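PDB 3CWI: thiamine-biosynthesis protein ThiS from Geobacter metallireducens GS-15, which probably acts as the ubiquitin-like sulfur carrier that delivers sulfur for the thiazole ring of thiamine. Local coordinates for residues A[36-41]-A[59-64]. Numbering follows the deposited sequence.
Sequences TVELNG and AVEFLY
Glu38 and Glu61 both set CG opposite their carbonyl carbons, with chi1 -87° in Glu38, and run extended beyond it. As a hydrogen-bonded pair of the antiparallel strands 36-39 and 59-63 they lie on the same face, and these torsions bring their carboxylates together. Glu38 OE1 comes 3.1 Å from Glu61 OE1, with the carboxylate planes turned 74° apart. Both oxygens are acceptors and the pair is not hydrogen-bonded, so like charges lie close and would probably repel each other. A water donates to Glu61 OE1 and to Ala59 O and accepts from Gly41 N, and so ties that carboxylate oxygen to the turn. The other Glu38 oxygen, OE2, lies 3.1 Å from Leu63 CD1, a tight approach that may be somewhat strained. An alanine in place of Glu38 would probably leave Leu63 CD1 without the carboxylate beside it and the Glu61 carboxylate freer to turn.

Backbone bonds join Thr36 with Leu63 and Glu38 with Glu61 in both directions. Strand 59-63 is central in the mixed sheet of this ubiquitin-like beta-grasp fold, between strand 36-39 and the parallel strand 2-5. Past the strand end, Asn40 has a positive phi and turns the chain. Its N still donates to Ala59 O at 2.8 Å. Its side chain then reaches back, and OD1 accepts from Ala59 N at 2.9 Å, with the donor tilted 23° from the amide carbonyl plane. The amide thus extends the backbone pairing by one more bond.

On the other face Val37, Leu39, Val60 and Phe62 form an apolar surface. Val37 CG2 meets the Phe62 ring edge-on, in its plane, 3.9 Å from CD1. Leu24 of helix 20-26 touches both residues. Further along, Leu39 CD1 packs 3.6 Å from Val60 CG1.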
ATOM      1  N   THR A  36      -0.494  -7.979  -3.892  1.00 23.64           N
ATOM      2  CA  THR A  36      -1.356  -7.072  -4.640  1.00 26.20           C
ATOM      3  C   THR A  36      -1.729  -5.909  -3.734  1.00 25.02           C
ATOM      4  O   THR A  36      -2.108  -6.110  -2.575  1.00 20.81           O
ATOM      5  CB  THR A  36      -2.663  -7.760  -5.099  1.00 27.72           C
ATOM      6  OG1 THR A  36      -2.359  -8.811  -6.025  1.00 30.36           O
ATOM      7  CG2 THR A  36      -3.593  -6.749  -5.759  1.00 21.51           C
ATOM      8  N   VAL A  37      -1.632  -4.693  -4.256  1.00 18.96           N
ATOM      9  CA  VAL A  37      -1.960  -3.522  -3.455  1.00 21.77           C
ATOM     10  C   VAL A  37      -3.221  -2.813  -3.918  1.00 19.00           C
ATOM     11  O   VAL A  37      -3.383  -2.532  -5.100  1.00 17.31           O
ATOM     12  CB  VAL A  37      -0.805  -2.498  -3.463  1.00 21.57           C
ATOM     13  CG1 VAL A  37      -1.168  -1.299  -2.586  1.00 21.36           C
ATOM     14  CG2 VAL A  37       0.478  -3.153  -2.958  1.00 20.30           C
ATOM     15  N   GLU A  38      -4.114  -2.533  -2.973  1.00 19.48           N
ATOM     16  CA  GLU A  38      -5.346  -1.814  -3.274  1.00 15.28           C
ATOM     17  C   GLU A  38      -5.297  -0.473  -2.562  1.00 20.16           C
ATOM     18  O   GLU A  38      -4.925  -0.395  -1.392  1.00 17.35           O
ATOM     19  CB  GLU A  38      -6.581  -2.596  -2.812  1.00 22.34           C
ATOM     20  CG  GLU A  38      -7.111  -3.587  -3.839  1.00 48.05           C
ATOM     21  CD  GLU A  38      -8.461  -4.172  -3.455  1.00 53.76           C
ATOM     22  OE1 GLU A  38      -9.410  -3.386  -3.222  1.00 50.93           O
ATOM     23  OE2 GLU A  38      -8.575  -5.415  -3.392  1.00 59.07           O
ATOM     24  N   LEU A  39      -5.648   0.584  -3.289  1.00 18.07           N
ATOM     25  CA  LEU A  39      -5.660   1.933  -2.740  1.00 23.40           C
ATOM     26  C   LEU A  39      -7.055   2.496  -2.961  1.00 23.41           C
ATOM     27  O   LEU A  39      -7.511   2.627  -4.098  1.00 20.08           O
ATOM     28  CB  LEU A  39      -4.617   2.809  -3.445  1.00 20.23           C
ATOM     29  CG  LEU A  39      -4.606   4.287  -3.056  1.00 22.51           C
ATOM     30  CD1 LEU A  39      -4.436   4.431  -1.535  1.00 20.57           C
ATOM     31  CD2 LEU A  39      -3.474   4.990  -3.785  1.00 20.87           C
ATOM     32  N   ASN A  40      -7.730   2.811  -1.861  1.00 20.41           N
ATOM     33  CA  ASN A  40      -9.088   3.343  -1.894  1.00 22.58           C
ATOM     34  C   ASN A  40     -10.034   2.476  -2.734  1.00 24.27           C
ATOM     35  O   ASN A  40     -10.845   2.982  -3.515  1.00 27.16           O
ATOM     36  CB  ASN A  40      -9.082   4.797  -2.392  1.00 23.11           C
ATOM     37  CG  ASN A  40      -8.334   5.730  -1.442  1.00 25.27           C
ATOM     38  OD1 ASN A  40      -8.260   5.468  -0.238  1.00 15.56           O
ATOM     39  ND2 ASN A  40      -7.800   6.829  -1.972  1.00 21.93           N
ATOM     40  N   GLY A  41      -9.909   1.161  -2.560  1.00 26.12           N
ATOM     41  CA  GLY A  41     -10.768   0.210  -3.246  1.00 30.94           C
ATOM     42  C   GLY A  41     -10.441  -0.121  -4.684  1.00 34.00           C
ATOM     43  O   GLY A  41     -11.244  -0.747  -5.382  1.00 33.27           O
ATOM     44  N   ALA A  59      -6.927   4.679   2.191  1.00 13.91           N
ATOM     45  CA  ALA A  59      -7.068   3.306   2.679  1.00 14.86           C
ATOM     46  C   ALA A  59      -6.288   2.355   1.780  1.00 16.27           C
ATOM     47  O   ALA A  59      -6.586   2.227   0.596  1.00 17.21           O
ATOM     48  CB  ALA A  59      -8.531   2.905   2.699  1.00 19.15           C
ATOM     49  N   VAL A  60      -5.290   1.689   2.342  1.00 13.33           N
ATOM     50  CA  VAL A  60      -4.496   0.760   1.564  1.00 15.58           C
ATOM     51  C   VAL A  60      -4.704  -0.662   2.055  1.00 18.65           C
ATOM     52  O   VAL A  60      -4.879  -0.906   3.254  1.00 16.30           O
ATOM     53  CB  VAL A  60      -2.997   1.132   1.628  1.00 18.37           C
ATOM     54  CG1 VAL A  60      -2.800   2.542   1.093  1.00 21.97           C
ATOM     55  CG2 VAL A  60      -2.492   1.052   3.063  1.00 27.41           C
ATOM     56  N   GLU A  61      -4.699  -1.603   1.120  1.00 18.36           N
ATOM     57  CA  GLU A  61      -4.885  -3.010   1.465  1.00 21.77           C
ATOM     58  C   GLU A  61      -3.815  -3.859   0.789  1.00 20.67           C
ATOM     59  O   GLU A  61      -3.468  -3.637  -0.368  1.00 16.74           O
ATOM     60  CB  GLU A  61      -6.259  -3.480   0.998  1.00 22.06           C
ATOM     61  CG  GLU A  61      -7.423  -2.703   1.566  1.00 34.74           C
ATOM     62  CD  GLU A  61      -8.718  -3.030   0.847  1.00 43.85           C
ATOM     63  OE1 GLU A  61      -8.883  -2.597  -0.316  1.00 55.98           O
ATOM     64  OE2 GLU A  61      -9.563  -3.729   1.435  1.00 48.20           O
ATOM     65  N   PHE A  62      -3.297  -4.827   1.527  1.00 17.32           N
ATOM     66  CA  PHE A  62      -2.287  -5.724   1.000  1.00 22.80           C
ATOM     67  C   PHE A  62      -2.902  -7.112   0.911  1.00 21.95           C
ATOM     68  O   PHE A  62      -3.298  -7.692   1.922  1.00 24.36           O
ATOM     69  CB  PHE A  62      -1.057  -5.727   1.908  1.00 17.51           C
ATOM     70  CG  PHE A  62      -0.407  -4.379   2.035  1.00 23.43           C
ATOM     71  CD1 PHE A  62       0.066  -3.718   0.912  1.00 18.91           C
ATOM     72  CD2 PHE A  62      -0.295  -3.756   3.272  1.00 25.84           C
ATOM     73  CE1 PHE A  62       0.636  -2.453   1.012  1.00 20.41           C
ATOM     74  CE2 PHE A  62       0.274  -2.488   3.384  1.00 18.12           C
ATOM     75  CZ  PHE A  62       0.736  -1.843   2.257  1.00 20.83           C
ATOM     76  N   LEU A  63      -3.003  -7.628  -0.311  1.00 20.82           N
ATOM     77  CA  LEU A  63      -3.601  -8.939  -0.535  1.00 19.24           C
ATOM     78  C   LEU A  63      -2.647  -9.873  -1.284  1.00 20.61           C
ATOM     79  O   LEU A  63      -1.811  -9.426  -2.073  1.00 18.16           O
ATOM     80  CB  LEU A  63      -4.899  -8.788  -1.336  1.00 23.91           C
ATOM     81  CG  LEU A  63      -5.862  -7.640  -0.990  1.00 27.16           C
ATOM     82  CD1 LEU A  63      -7.054  -7.692  -1.932  1.00 36.46           C
ATOM     83  CD2 LEU A  63      -6.315  -7.736   0.454  1.00 38.65           C
ATOM     84  N   TYR A  64      -2.781 -11.173  -1.029  1.00 17.43           N
ATOM     85  CA  TYR A  64      -1.939 -12.166  -1.685  1.00 21.26           C
ATOM     86  C   TYR A  64      -2.804 -13.225  -2.349  1.00 22.24           C
ATOM     87  O   TYR A  64      -3.563 -13.919  -1.679  1.00 20.64           O
ATOM     88  CB  TYR A  64      -1.013 -12.856  -0.681  1.00 22.02           C
ATOM     89  CG  TYR A  64      -0.097 -11.928   0.077  1.00 26.32           C
ATOM     90  CD1 TYR A  64      -0.526 -11.286   1.241  1.00 35.31           C
ATOM     91  CD2 TYR A  64       1.206 -11.701  -0.359  1.00 24.40           C
ATOM     92  CE1 TYR A  64       0.329 -10.443   1.955  1.00 32.27           C
ATOM     93  CE2 TYR A  64       2.063 -10.867   0.341  1.00 29.32           C
ATOM     94  CZ  TYR A  64       1.619 -10.241   1.496  1.00 35.75           C
ATOM     95  OH  TYR A  64       2.474  -9.415   2.185  1.00 33.97           O
TER
HETATM   96  O   HOH W   1      -8.286   0.060  -0.575  1.00 28.06           O